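Local atomic coordinates of dihydrofolate reductase (Moritella profunda, PDB entry 2ZZA), a protein that probably catalyses the NADPH-dependent reduction of 7,8-dihydrofolate to tetrahydrofolate, a key step in folate metabolism that supports glycine, purine and DNA precursor synthesis. Residues 23-28 with 147-152; 7-12 with 125-130; 61-66 with 75-80. All coordinates share one frame; numbering follows the deposited sequence.

Contact 1 (23-28 with 147-152); sequences WHLPAE and DKNPHN. With FOL (folic acid), chain D.
At the start of helix 26-36, one wall of the folate pocket, Asn-149 reaches from the loop between the last two strands to the first turn of the helix. Its OD1 accepts a hydrogen bond from Ala-27 N at 2.8 Å, with the donor slightly off the amide plane and a moderately bent N-H...O angle of 147°. With CG beside its own backbone N (chi1 -64°), the short amide swings across to the helix end. Asparagine suits the place, since it offers an acceptor to a main-chain N-H in the opening turn, where no earlier helix carbonyl is available. Leu-25 holds the N-cap position, and Pro-26, with no N-H to offer, fits the first turn; its CD touches Lys-148 O at 3.3 Å and also lies over one face of the His-24 ring. In the dihydrofolate reductase fold this helix carries the acidic residue that faces the pterin: Glu-28 OE1 accepts from folate NA2 at 2.8 Å, nearly straight at 171°, while OE2 lies 2.6 Å from folate N3. Thr-115 OG1 is a second partner of OE1. Beside the amide, Leu-25 supplies the apolar part: its CD2 rests 3.8 Å from Pro-150 CD and meets the edge of the His-151 ring, near its plane, with ND1 also 3.8 Å from that CD2. Ile-117 and Tyr-153 of the sheet touch the same leucine.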
loop_
_atom_site.group_PDB
_atom_site.type_symbol
_atom_site.label_atom_id
_atom_site.label_comp_id
_atom_site.label_asym_id
_atom_site.label_seq_id
_atom_site.Cartn_x
_atom_site.Cartn_y
_atom_site.Cartn_z
ATOM N N TRP A 23 -2.456 -13.678 4.473
ATOM C CA TRP A 23 -3.285 -14.401 3.513
ATOM C C TRP A 23 -2.572 -14.480 2.173
ATOM O O TRP A 23 -1.505 -13.897 1.998
ATOM C CB TRP A 23 -4.626 -13.677 3.330
ATOM C CG TRP A 23 -4.455 -12.262 2.854
ATOM C CD1 TRP A 23 -4.136 -11.852 1.589
ATOM C CD2 TRP A 23 -4.519 -11.074 3.654
ATOM N NE1 TRP A 23 -3.991 -10.483 1.553
ATOM C CE2 TRP A 23 -4.220 -9.981 2.806
ATOM C CE3 TRP A 23 -4.797 -10.827 5.004
ATOM C CZ2 TRP A 23 -4.190 -8.661 3.266
ATOM C CZ3 TRP A 23 -4.766 -9.512 5.462
ATOM C CH2 TRP A 23 -4.463 -8.448 4.591
ATOM N N HIS A 24 -3.174 -15.195 1.230
ATOM C CA HIS A 24 -2.603 -15.326 -0.105
ATOM C C HIS A 24 -3.684 -15.304 -1.182
ATOM O O HIS A 24 -4.402 -16.284 -1.390
ATOM C CB HIS A 24 -1.789 -16.610 -0.229
ATOM C CG HIS A 24 -1.130 -16.767 -1.564
ATOM N ND1 HIS A 24 -0.246 -15.837 -2.070
ATOM C CD2 HIS A 24 -1.252 -17.725 -2.515
ATOM C CE1 HIS A 24 0.147 -16.214 -3.273
ATOM N NE2 HIS A 24 -0.449 -17.356 -3.567
ATOM N N LEU A 25 -3.794 -14.170 -1.863
ATOM C CA LEU A 25 -4.775 -13.995 -2.921
ATOM C C LEU A 25 -4.022 -13.500 -4.151
ATOM O O LEU A 25 -3.905 -12.296 -4.381
ATOM C CB LEU A 25 -5.831 -12.972 -2.491
ATOM C CG LEU A 25 -6.673 -13.328 -1.258
ATOM C CD1 LEU A 25 -7.534 -12.134 -0.863
ATOM C CD2 LEU A 25 -7.552 -14.538 -1.560
ATOM N N PRO A 26 -3.495 -14.430 -4.962
ATOM C CA PRO A 26 -2.751 -14.027 -6.160
ATOM C C PRO A 26 -3.477 -13.018 -7.046
ATOM O O PRO A 26 -2.868 -12.070 -7.538
ATOM C CB PRO A 26 -2.476 -15.355 -6.869
ATOM C CG PRO A 26 -3.577 -16.250 -6.383
ATOM C CD PRO A 26 -3.681 -15.889 -4.924
ATOM N N ALA A 27 -4.775 -13.213 -7.241
ATOM C CA ALA A 27 -5.549 -12.301 -8.066
ATOM C C ALA A 27 -5.593 -10.902 -7.457
ATOM O O ALA A 27 -5.710 -9.911 -8.178
ATOM C CB ALA A 27 -6.958 -12.832 -8.246
ATOM N N GLU A 28 -5.514 -10.817 -6.132
ATOM C CA GLU A 28 -5.548 -9.519 -5.463
ATOM C C GLU A 28 -4.190 -8.829 -5.623
ATOM O O GLU A 28 -4.119 -7.607 -5.741
ATOM C CB GLU A 28 -5.901 -9.686 -3.977
ATOM C CG GLU A 28 -6.507 -8.438 -3.350
ATOM C CD GLU A 28 -5.487 -7.340 -3.094
ATOM O OE1 GLU A 28 -5.845 -6.144 -3.225
ATOM O OE2 GLU A 28 -4.331 -7.672 -2.749
ATOM N N ASP A 147 -11.304 -20.471 -7.311
ATOM C CA ASP A 147 -10.316 -21.515 -7.477
ATOM C C ASP A 147 -8.966 -21.229 -6.817
ATOM O O ASP A 147 -8.487 -22.003 -5.985
ATOM C CB ASP A 147 -10.104 -21.727 -8.974
ATOM C CG ASP A 147 -9.436 -23.027 -9.279
ATOM O OD1 ASP A 147 -8.935 -23.193 -10.414
ATOM O OD2 ASP A 147 -9.427 -23.887 -8.376
ATOM N N LYS A 148 -8.367 -20.104 -7.196
ATOM C CA LYS A 148 -7.050 -19.722 -6.704
ATOM C C LYS A 148 -7.024 -18.601 -5.670
ATOM O O LYS A 148 -5.956 -18.211 -5.201
ATOM C CB LYS A 148 -6.181 -19.354 -7.906
ATOM C CG LYS A 148 -6.347 -20.343 -9.052
ATOM C CD LYS A 148 -5.384 -20.097 -10.195
ATOM C CE LYS A 148 -5.645 -21.093 -11.318
ATOM N NZ LYS A 148 -4.680 -20.948 -12.432
ATOM N N ASN A 149 -8.200 -18.090 -5.319
ATOM C CA ASN A 149 -8.329 -17.019 -4.334
ATOM C C ASN A 149 -9.474 -17.418 -3.408
ATOM O O ASN A 149 -10.640 -17.125 -3.672
ATOM C CB ASN A 149 -8.616 -15.712 -5.055
ATOM C CG ASN A 149 -7.470 -15.291 -5.950
ATOM O OD1 ASN A 149 -6.530 -14.635 -5.508
ATOM N ND2 ASN A 149 -7.529 -15.694 -7.215
ATOM N N PRO A 150 -9.147 -18.089 -2.296
ATOM C CA PRO A 150 -10.100 -18.578 -1.298
ATOM C C PRO A 150 -10.864 -17.591 -0.412
ATOM O O PRO A 150 -11.598 -18.018 0.472
ATOM C CB PRO A 150 -9.256 -19.544 -0.483
ATOM C CG PRO A 150 -7.941 -18.834 -0.433
ATOM C CD PRO A 150 -7.758 -18.359 -1.863
ATOM N N HIS A 151 -10.707 -16.293 -0.632
ATOM C CA HIS A 151 -11.428 -15.324 0.188
ATOM C C HIS A 151 -12.142 -14.294 -0.671
ATOM O O HIS A 151 -11.617 -13.862 -1.700
ATOM C CB HIS A 151 -10.475 -14.579 1.126
ATOM C CG HIS A 151 -9.734 -15.462 2.079
ATOM N ND1 HIS A 151 -8.366 -15.628 2.030
ATOM C CD2 HIS A 151 -10.164 -16.205 3.127
ATOM C CE1 HIS A 151 -7.986 -16.433 3.005
ATOM N NE2 HIS A 151 -9.058 -16.796 3.686
ATOM N N ASN A 152 -13.341 -13.901 -0.255
ATOM C CA ASN A 152 -14.070 -12.879 -0.990
ATOM C C ASN A 152 -13.404 -11.557 -0.626
ATOM O O ASN A 152 -12.908 -11.397 0.490
ATOM C CB ASN A 152 -15.535 -12.805 -0.550
ATOM C CG ASN A 152 -16.264 -14.124 -0.701
ATOM O OD1 ASN A 152 -16.190 -14.777 -1.741
ATOM N ND2 ASN A 152 -16.987 -14.517 0.341
HETATM N N1 FOL D . -2.073 -3.575 -1.483
HETATM C C2 FOL D . -2.966 -4.476 -1.917
HETATM N NA2 FOL D . -4.097 -4.064 -2.483
HETATM N N3 FOL D . -2.693 -5.845 -1.810
HETATM C C4 FOL D . -1.477 -6.258 -1.254
HETATM O O4 FOL D . -1.199 -7.453 -1.166
HETATM C C4A FOL D . -0.573 -5.293 -0.825
HETATM N N5 FOL D . 0.633 -5.652 -0.363
HETATM C C6 FOL D . 1.526 -4.709 -0.036
HETATM C C7 FOL D . 1.189 -3.365 -0.167
HETATM N N8 FOL D . -0.003 -3.013 -0.613
HETATM C C8A FOL D . -0.901 -3.948 -0.953
HETATM C C9 FOL D . 2.927 -5.085 0.451
HETATM N N10 FOL D . 3.266 -6.489 0.166
HETATM C C11 FOL D . 3.972 -7.940 -3.629
HETATM C C12 FOL D . 4.081 -8.775 -2.522
HETATM C C13 FOL D . 3.840 -8.275 -1.247
HETATM C C14 FOL D . 3.493 -6.940 -1.066
HETATM C C15 FOL D . 3.380 -6.108 -2.175
HETATM C C16 FOL D . 3.616 -6.607 -3.452
HETATM C C FOL D . 4.252 -8.490 -5.031
HETATM O O FOL D . 4.968 -9.476 -5.195
HETATM N N FOL D . 3.680 -7.818 -6.028
HETATM C CA FOL D . 3.853 -8.190 -7.441
HETATM C CB FOL D . 2.684 -9.049 -7.927
HETATM C CG FOL D . 2.695 -10.450 -7.310
HETATM C CD FOL D . 3.880 -11.277 -7.815
HETATM O OE1 FOL D . 4.542 -10.805 -8.765
HETATM O OE2 FOL D . 4.088 -12.373 -7.251
HETATM C CT FOL D . 3.904 -6.906 -8.272
HETATM O O1 FOL D . 3.336 -5.903 -7.787
HETATM O O2 FOL D . 4.502 -6.959 -9.369
#

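Contact 2 (7-12 with 125-130). With NAP (NADP nicotinamide-adenine-dinucleotide phosphate), chain C.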
loop_
_atom_site.group_PDB
_atom_site.type_symbol
_atom_site.label_atom_id
_atom_site.label_comp_id
_atom_site.label_asym_id
_atom_site.label_seq_id
_atom_site.Cartn_x
_atom_site.Cartn_y
_atom_site.Cartn_z
ATOM N N ALA A 7 -3.752 -0.415 -0.106
ATOM C CA ALA A 7 -3.601 -1.484 0.869
ATOM C C ALA A 7 -4.742 -2.485 0.787
ATOM O O ALA A 7 -5.799 -2.181 0.246
ATOM C CB ALA A 7 -3.548 -0.898 2.272
ATOM N N ALA A 8 -4.511 -3.676 1.336
ATOM C CA ALA A 8 -5.517 -4.733 1.388
ATOM C C ALA A 8 -5.697 -5.059 2.870
ATOM O O ALA A 8 -4.766 -5.533 3.530
ATOM C CB ALA A 8 -5.042 -5.966 0.623
ATOM N N LEU A 9 -6.890 -4.782 3.396
ATOM C CA LEU A 9 -7.174 -5.032 4.797
ATOM C C LEU A 9 -8.192 -6.122 5.070
ATOM O O LEU A 9 -9.221 -6.220 4.407
ATOM C CB LEU A 9 -7.662 -3.758 5.503
ATOM C CG LEU A 9 -7.867 -2.440 4.766
ATOM C CD1 LEU A 9 -8.410 -1.418 5.754
ATOM C CD2 LEU A 9 -6.553 -1.951 4.170
ATOM N N ALA A 10 -7.883 -6.941 6.065
ATOM C CA ALA A 10 -8.779 -7.995 6.494
ATOM C C ALA A 10 -9.658 -7.263 7.508
ATOM O O ALA A 10 -9.530 -6.046 7.670
ATOM C CB ALA A 10 -7.992 -9.113 7.170
ATOM N N ASN A 11 -10.548 -7.971 8.188
ATOM C CA ASN A 11 -11.390 -7.300 9.163
ATOM C C ASN A 11 -10.523 -6.670 10.248
ATOM O O ASN A 11 -9.392 -7.091 10.468
ATOM C CB ASN A 11 -12.384 -8.284 9.778
ATOM C CG ASN A 11 -13.371 -8.821 8.759
ATOM O OD1 ASN A 11 -13.927 -8.062 7.954
ATOM N ND2 ASN A 11 -13.605 -10.131 8.789
ATOM N N ASN A 12 -11.055 -5.653 10.914
ATOM C CA ASN A 12 -10.329 -4.962 11.975
ATOM C C ASN A 12 -9.102 -4.238 11.424
ATOM O O ASN A 12 -8.182 -3.906 12.164
ATOM C CB ASN A 12 -9.901 -5.951 13.064
ATOM C CG ASN A 12 -11.075 -6.714 13.654
ATOM O OD1 ASN A 12 -12.030 -6.116 14.159
ATOM N ND2 ASN A 12 -11.009 -8.042 13.596
ATOM N N THR A 125 0.091 -5.538 12.675
ATOM C CA THR A 125 0.167 -4.266 11.958
ATOM C C THR A 125 -1.230 -3.996 11.402
ATOM O O THR A 125 -1.865 -4.889 10.837
ATOM C CB THR A 125 1.208 -4.309 10.806
ATOM O OG1 THR A 125 0.987 -5.468 10.001
ATOM C CG2 THR A 125 2.618 -4.362 11.359
ATOM N N TRP A 126 -1.707 -2.766 11.572
ATOM C CA TRP A 126 -3.046 -2.384 11.130
ATOM C C TRP A 126 -3.056 -1.125 10.274
ATOM O O TRP A 126 -2.204 -0.248 10.429
ATOM C CB TRP A 126 -3.941 -2.135 12.352
ATOM C CG TRP A 126 -4.221 -3.345 13.182
ATOM C CD1 TRP A 126 -5.351 -4.109 13.160
ATOM C CD2 TRP A 126 -3.349 -3.947 14.145
ATOM N NE1 TRP A 126 -5.238 -5.152 14.050
ATOM C CE2 TRP A 126 -4.018 -5.076 14.667
ATOM C CE3 TRP A 126 -2.065 -3.641 14.620
ATOM C CZ2 TRP A 126 -3.447 -5.900 15.639
ATOM C CZ3 TRP A 126 -1.500 -4.460 15.586
ATOM C CH2 TRP A 126 -2.190 -5.576 16.085
ATOM N N PHE A 127 -4.028 -1.038 9.373
ATOM C CA PHE A 127 -4.161 0.138 8.531
ATOM C C PHE A 127 -4.750 1.223 9.439
ATOM O O PHE A 127 -5.509 0.920 10.361
ATOM C CB PHE A 127 -5.117 -0.144 7.366
ATOM C CG PHE A 127 -5.106 0.917 6.304
ATOM C CD1 PHE A 127 -4.075 0.977 5.376
ATOM C CD2 PHE A 127 -6.117 1.875 6.243
ATOM C CE1 PHE A 127 -4.044 1.976 4.401
ATOM C CE2 PHE A 127 -6.098 2.882 5.271
ATOM C CZ PHE A 127 -5.058 2.931 4.348
ATOM N N PRO A 128 -4.397 2.502 9.209
ATOM C CA PRO A 128 -4.963 3.545 10.073
ATOM C C PRO A 128 -6.491 3.655 9.996
ATOM O O PRO A 128 -7.120 3.138 9.068
ATOM C CB PRO A 128 -4.251 4.817 9.601
ATOM C CG PRO A 128 -3.876 4.507 8.178
ATOM C CD PRO A 128 -3.420 3.073 8.268
ATOM N N ASP A 129 -7.073 4.329 10.985
ATOM C CA ASP A 129 -8.522 4.521 11.065
ATOM C C ASP A 129 -8.936 5.628 10.094
ATOM O O ASP A 129 -9.263 6.747 10.502
ATOM C CB ASP A 129 -8.914 4.902 12.501
ATOM C CG ASP A 129 -10.417 4.874 12.728
ATOM O OD1 ASP A 129 -10.870 5.327 13.803
ATOM O OD2 ASP A 129 -11.147 4.395 11.837
ATOM N N TYR A 130 -8.916 5.304 8.805
ATOM C CA TYR A 130 -9.262 6.260 7.755
ATOM C C TYR A 130 -10.683 6.795 7.847
ATOM O O TYR A 130 -10.973 7.869 7.329
ATOM C CB TYR A 130 -9.065 5.625 6.377
ATOM C CG TYR A 130 -9.990 4.452 6.099
ATOM C CD1 TYR A 130 -9.727 3.185 6.624
ATOM C CD2 TYR A 130 -11.134 4.615 5.316
ATOM C CE1 TYR A 130 -10.583 2.107 6.368
ATOM C CE2 TYR A 130 -11.998 3.550 5.059
ATOM C CZ TYR A 130 -11.716 2.301 5.585
ATOM O OH TYR A 130 -12.562 1.246 5.316
HETATM P PA NAP C . 6.908 -0.182 7.574
HETATM O O1A NAP C . 5.940 0.925 7.739
HETATM O O2A NAP C . 6.834 -0.860 6.116
HETATM O O5B NAP C . 8.428 0.319 7.732
HETATM C C5B NAP C . 8.836 0.965 8.940
HETATM C C4B NAP C . 10.243 1.543 8.787
HETATM O O4B NAP C . 10.306 2.512 7.728
HETATM C C3B NAP C . 10.674 2.310 10.037
HETATM O O3B NAP C . 11.124 1.375 11.020
HETATM C C2B NAP C . 11.871 3.035 9.426
HETATM O O2B NAP C . 12.907 2.095 9.135
HETATM C C1B NAP C . 11.264 3.517 8.106
HETATM N N9A NAP C . 10.540 4.793 8.299
HETATM C C8A NAP C . 9.297 4.942 8.754
HETATM N N7A NAP C . 8.973 6.232 8.745
HETATM C C5A NAP C . 10.016 6.914 8.282
HETATM C C6A NAP C . 10.266 8.257 8.033
HETATM N N6A NAP C . 9.331 9.174 8.268
HETATM N N1A NAP C . 11.459 8.614 7.537
HETATM C C2A NAP C . 12.390 7.712 7.285
HETATM N N3A NAP C . 12.187 6.426 7.509
HETATM C C4A NAP C . 11.019 5.997 8.003
HETATM O O3 NAP C . 6.751 -1.382 8.640
HETATM P PN NAP C . 5.355 -1.847 9.300
HETATM O O1N NAP C . 5.941 -2.824 10.242
HETATM O O2N NAP C . 4.827 -0.517 9.682
HETATM O O5D NAP C . 4.805 -2.404 7.893
HETATM C C5D NAP C . 5.142 -3.722 7.449
HETATM C C4D NAP C . 4.047 -4.730 7.800
HETATM O O4D NAP C . 2.866 -4.310 7.089
HETATM C C3D NAP C . 4.402 -6.111 7.245
HETATM O O3D NAP C . 3.671 -7.146 7.907
HETATM C C2D NAP C . 3.918 -5.982 5.804
HETATM O O2D NAP C . 3.658 -7.271 5.242
HETATM C C1D NAP C . 2.584 -5.281 6.065
HETATM N N1N NAP C . 2.011 -4.650 4.855
HETATM C C2N NAP C . 0.725 -5.001 4.423
HETATM C C3N NAP C . 0.155 -4.337 3.344
HETATM C C7N NAP C . -1.261 -4.692 2.883
HETATM O O7N NAP C . -1.871 -3.964 2.103
HETATM N N7N NAP C . -1.765 -5.809 3.401
HETATM C C4N NAP C . 0.863 -3.332 2.695
HETATM C C5N NAP C . 2.144 -2.986 3.110
HETATM C C6N NAP C . 2.722 -3.645 4.189
HETATM P P2B NAP C . 14.424 2.436 9.540
HETATM O O1X NAP C . 15.401 1.810 8.620
HETATM O O2X NAP C . 14.545 4.040 9.572
HETATM O O3X NAP C . 14.577 1.922 11.058
#
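Trp-126 receives the backbone O of Asn-12 at its edge, in the plane of the indole, where CD1 comes to 3.0 Å from that oxygen. The neighbouring Phe-127 ring has Pro-128 CD over one face, and the ring of Tyr-102 meets it with the planes about 55° apart; Pro-128 O lies in plane at the edge of the Tyr-130 ring. These aromatic groups pack beside the end of strand 2-9, an inner strand of the dihydrofolate reductase sheet, with 125-126 pairing separately with strand 14-16. Phe-127 lies obliquely against Ala-7 and Leu-9. The small methyl of Ala-7 lets Phe-127 CE1 approach its CB to 3.6 Å, while NADP O7N lies 3.5 Å from the same CB. Both methyls of Leu-9 lie on Phe-127, and CD1 also comes to 4.2 Å from CE1 of Tyr-130, whose OH is hydrogen-bonded to His-116 NE2; the leucine pays with a nearly eclipsed chi1 of 3°. The strand's alternation turns Ala-8 away from this packing, and its main chain grips the nicotinamide carboxamide twice: NADP N7N donates to Ala-8 O at 3.0 Å, and Ala-8 N donates to NADP O7N at 2.8 Å, nearly straight at 167°.

Contact 3 (61-66 with 75-80); sequences IVLSRQ and TVVATL. With NAP (NADP nicotinamide-adenine-dinucleotide phosphate), chain C.
Leu-63 and Leu-80 meet almost at a right angle, methyl against methyl; the modelled 3.3 Å between Leu-63 CD1 and Leu-80 CD2 is tighter than usual, and its exact value is doubtful. The other branch of Leu-63 turns to Val-77, whose CG2 lies 3.6 Å from Leu-63 CD2. Ile-61 comes to the same valine, its CG2 and that of Val-77 meeting where the two side chains cross obliquely. Val-77 can serve both because CG2 sits between its backbone N and carbonyl carbon, facing the neighbouring strand. These branched residues suit a buried sheet face, and helix 80-87 covers it with Ala-83 and Ala-86, whose small side chains allow close approach; Ile-101 touches Leu-63. Val-62 and Val-76 point to the opposite face.

The backbones run parallel, with axes 33° apart, and are laced by three hydrogen bonds: Val-62 N to Thr-75 O, Val-77 N to Val-62 O, and Ser-64 N to Val-77 O. Where the strands end, residues 64-65 and Ala-78 border the cofactor. With OG anti to the backbone N (chi1 174°), the Ser-64 hydroxyl points at the phosphate and donates to NADP O1X at 2.6 Å; it also accepts from Gln-66 N, closing an ST turn. Arg-65 N donates to NADP O2X at 2.7 Å, almost linear at 178°. A bend at chi3 brings the arginine guanidinium against the adenine, with C6A over one of its faces. Serine suits this place because its short hydroxyl serves both phosphate and turn, while arginine combines a main-chain donor with a flat cationic group that can lie against adenine. Phosphate binding at the C-terminal end of a parallel strand is typical of nucleotide-binding alpha/beta sheets, and here it makes part of the 2'-phosphate and adenine site of NADP.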
loop_
_atom_site.group_PDB
_atom_site.type_symbol
_atom_site.label_atom_id
_atom_site.label_comp_id
_atom_site.label_asym_id
_atom_site.label_seq_id
_atom_site.Cartn_x
_atom_site.Cartn_y
_atom_site.Cartn_z
ATOM N N ILE A 61 10.753 3.423 -4.149
ATOM C CA ILE A 61 11.295 4.375 -3.185
ATOM C C ILE A 61 11.072 3.820 -1.783
ATOM O O ILE A 61 9.936 3.590 -1.384
ATOM C CB ILE A 61 10.593 5.746 -3.317
ATOM C CG1 ILE A 61 10.880 6.334 -4.698
ATOM C CG2 ILE A 61 11.071 6.690 -2.213
ATOM C CD1 ILE A 61 10.026 7.539 -5.047
ATOM N N VAL A 62 12.162 3.610 -1.051
ATOM C CA VAL A 62 12.114 3.051 0.294
ATOM C C VAL A 62 12.551 4.051 1.361
ATOM O O VAL A 62 13.578 4.720 1.225
ATOM C CB VAL A 62 13.013 1.795 0.386
ATOM C CG1 VAL A 62 12.946 1.197 1.782
ATOM C CG2 VAL A 62 12.583 0.781 -0.670
ATOM N N LEU A 63 11.768 4.134 2.431
ATOM C CA LEU A 63 12.050 5.052 3.522
ATOM C C LEU A 63 12.824 4.399 4.649
ATOM O O LEU A 63 12.415 3.378 5.196
ATOM C CB LEU A 63 10.746 5.627 4.075
ATOM C CG LEU A 63 10.075 6.733 3.263
ATOM C CD1 LEU A 63 8.584 6.682 3.511
ATOM C CD2 LEU A 63 10.646 8.086 3.651
ATOM N N SER A 64 13.956 5.000 4.988
ATOM C CA SER A 64 14.788 4.502 6.068
ATOM C C SER A 64 15.711 5.602 6.545
ATOM O O SER A 64 16.266 6.343 5.739
ATOM C CB SER A 64 15.620 3.312 5.605
ATOM O OG SER A 64 16.523 2.924 6.617
ATOM N N ARG A 65 15.862 5.716 7.860
ATOM C CA ARG A 65 16.747 6.719 8.421
ATOM C C ARG A 65 18.146 6.155 8.633
ATOM O O ARG A 65 19.031 6.844 9.140
ATOM C CB ARG A 65 16.178 7.265 9.728
ATOM C CG ARG A 65 15.086 8.280 9.481
ATOM C CD ARG A 65 14.546 8.859 10.762
ATOM N NE ARG A 65 13.760 7.885 11.506
ATOM C CZ ARG A 65 12.518 8.102 11.928
ATOM N NH1 ARG A 65 11.871 7.161 12.600
ATOM N NH2 ARG A 65 11.923 9.263 11.677
ATOM N N GLN A 66 18.346 4.898 8.251
ATOM C CA GLN A 66 19.663 4.292 8.381
ATOM C C GLN A 66 20.427 4.772 7.153
ATOM O O GLN A 66 20.264 4.239 6.056
ATOM C CB GLN A 66 19.568 2.770 8.382
ATOM C CG GLN A 66 20.866 2.090 8.797
ATOM C CD GLN A 66 20.766 0.582 8.753
ATOM O OE1 GLN A 66 19.707 0.012 9.011
ATOM N NE2 GLN A 66 21.876 -0.077 8.439
ATOM N N THR A 75 15.556 3.252 -4.587
ATOM C CA THR A 75 16.001 4.572 -4.161
ATOM C C THR A 75 15.655 4.725 -2.681
ATOM O O THR A 75 14.500 4.570 -2.294
ATOM C CB THR A 75 15.286 5.691 -4.951
ATOM O OG1 THR A 75 15.758 5.699 -6.304
ATOM C CG2 THR A 75 15.554 7.053 -4.320
ATOM N N VAL A 76 16.649 5.026 -1.851
ATOM C CA VAL A 76 16.403 5.187 -0.418
ATOM C C VAL A 76 16.380 6.664 -0.037
ATOM O O VAL A 76 17.240 7.435 -0.454
ATOM C CB VAL A 76 17.479 4.451 0.423
ATOM C CG1 VAL A 76 17.201 4.629 1.911
ATOM C CG2 VAL A 76 17.487 2.974 0.067
ATOM N N VAL A 77 15.381 7.052 0.744
ATOM C CA VAL A 77 15.234 8.432 1.180
ATOM C C VAL A 77 15.063 8.441 2.694
ATOM O O VAL A 77 14.493 7.506 3.260
ATOM C CB VAL A 77 14.019 9.105 0.500
ATOM C CG1 VAL A 77 14.271 9.228 -1.006
ATOM C CG2 VAL A 77 12.750 8.289 0.755
ATOM N N ALA A 78 15.557 9.493 3.341
ATOM C CA ALA A 78 15.496 9.604 4.798
ATOM C C ALA A 78 14.273 10.321 5.369
ATOM O O ALA A 78 14.095 10.353 6.587
ATOM C CB ALA A 78 16.775 10.274 5.314
ATOM N N THR A 79 13.442 10.903 4.509
ATOM C CA THR A 79 12.232 11.591 4.969
ATOM C C THR A 79 11.125 11.506 3.917
ATOM O O THR A 79 11.392 11.217 2.749
ATOM C CB THR A 79 12.482 13.093 5.261
ATOM O OG1 THR A 79 12.544 13.817 4.027
ATOM C CG2 THR A 79 13.775 13.286 6.033
ATOM N N LEU A 80 9.889 11.763 4.336
ATOM C CA LEU A 80 8.746 11.722 3.428
ATOM C C LEU A 80 8.853 12.836 2.393
ATOM O O LEU A 80 8.441 12.673 1.246
ATOM C CB LEU A 80 7.436 11.854 4.215
ATOM C CG LEU A 80 7.155 10.674 5.155
ATOM C CD1 LEU A 80 5.902 10.920 5.988
ATOM C CD2 LEU A 80 7.006 9.415 4.323
HETATM P PA NAP C . 6.908 -0.182 7.574
HETATM O O1A NAP C . 5.940 0.925 7.739
HETATM O O2A NAP C . 6.834 -0.860 6.116
HETATM O O5B NAP C . 8.428 0.319 7.732
HETATM C C5B NAP C . 8.836 0.965 8.940
HETATM C C4B NAP C . 10.243 1.543 8.787
HETATM O O4B NAP C . 10.306 2.512 7.728
HETATM C C3B NAP C . 10.674 2.310 10.037
HETATM O O3B NAP C . 11.124 1.375 11.020
HETATM C C2B NAP C . 11.871 3.035 9.426
HETATM O O2B NAP C . 12.907 2.095 9.135
HETATM C C1B NAP C . 11.264 3.517 8.106
HETATM N N9A NAP C . 10.540 4.793 8.299
HETATM C C8A NAP C . 9.297 4.942 8.754
HETATM N N7A NAP C . 8.973 6.232 8.745
HETATM C C5A NAP C . 10.016 6.914 8.282
HETATM C C6A NAP C . 10.266 8.257 8.033
HETATM N N6A NAP C . 9.331 9.174 8.268
HETATM N N1A NAP C . 11.459 8.614 7.537
HETATM C C2A NAP C . 12.390 7.712 7.285
HETATM N N3A NAP C . 12.187 6.426 7.509
HETATM C C4A NAP C . 11.019 5.997 8.003
HETATM O O3 NAP C . 6.751 -1.382 8.640
HETATM P PN NAP C . 5.355 -1.847 9.300
HETATM O O1N NAP C . 5.941 -2.824 10.242
HETATM O O2N NAP C . 4.827 -0.517 9.682
HETATM O O5D NAP C . 4.805 -2.404 7.893
HETATM C C5D NAP C . 5.142 -3.722 7.449
HETATM C C4D NAP C . 4.047 -4.730 7.800
HETATM O O4D NAP C . 2.866 -4.310 7.089
HETATM C C3D NAP C . 4.402 -6.111 7.245
HETATM O O3D NAP C . 3.671 -7.146 7.907
HETATM C C2D NAP C . 3.918 -5.982 5.804
HETATM O O2D NAP C . 3.658 -7.271 5.242
HETATM C C1D NAP C . 2.584 -5.281 6.065
HETATM N N1N NAP C . 2.011 -4.650 4.855
HETATM C C2N NAP C . 0.725 -5.001 4.423
HETATM C C3N NAP C . 0.155 -4.337 3.344
HETATM C C7N NAP C . -1.261 -4.692 2.883
HETATM O O7N NAP C . -1.871 -3.964 2.103
HETATM N N7N NAP C . -1.765 -5.809 3.401
HETATM C C4N NAP C . 0.863 -3.332 2.695
HETATM C C5N NAP C . 2.144 -2.986 3.110
HETATM C C6N NAP C . 2.722 -3.645 4.189
HETATM P P2B NAP C . 14.424 2.436 9.540
HETATM O O1X NAP C . 15.401 1.810 8.620
HETATM O O2X NAP C . 14.545 4.040 9.572
HETATM O O3X NAP C . 14.577 1.922 11.058
#

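In the fold
Contacts 1 and 2 adjoin, their centres 18 Å apart, and they meet at the strand that holds the nicotinamide: Trp-23 CH2 lies 3.1 Å from Ala-8 O, and Glu-28 OE2 is 3.8 Å from Ala-8 CB. Between them the pterin and nicotinamide approach closely, NADP C4N being 3.1 Å from folate C6, consistent with hydride transfer there. Contact 3 holds the other end of the same cofactor. Its centre is 23 Å from that of contact 2, with nearest atoms about 12 Å apart, yet both reach the main sheet and NADP. Contacts 1 and 3 lie on opposite sides of the chain's centre, 31 Å apart between centres, with the cofactor spanning much of the distance.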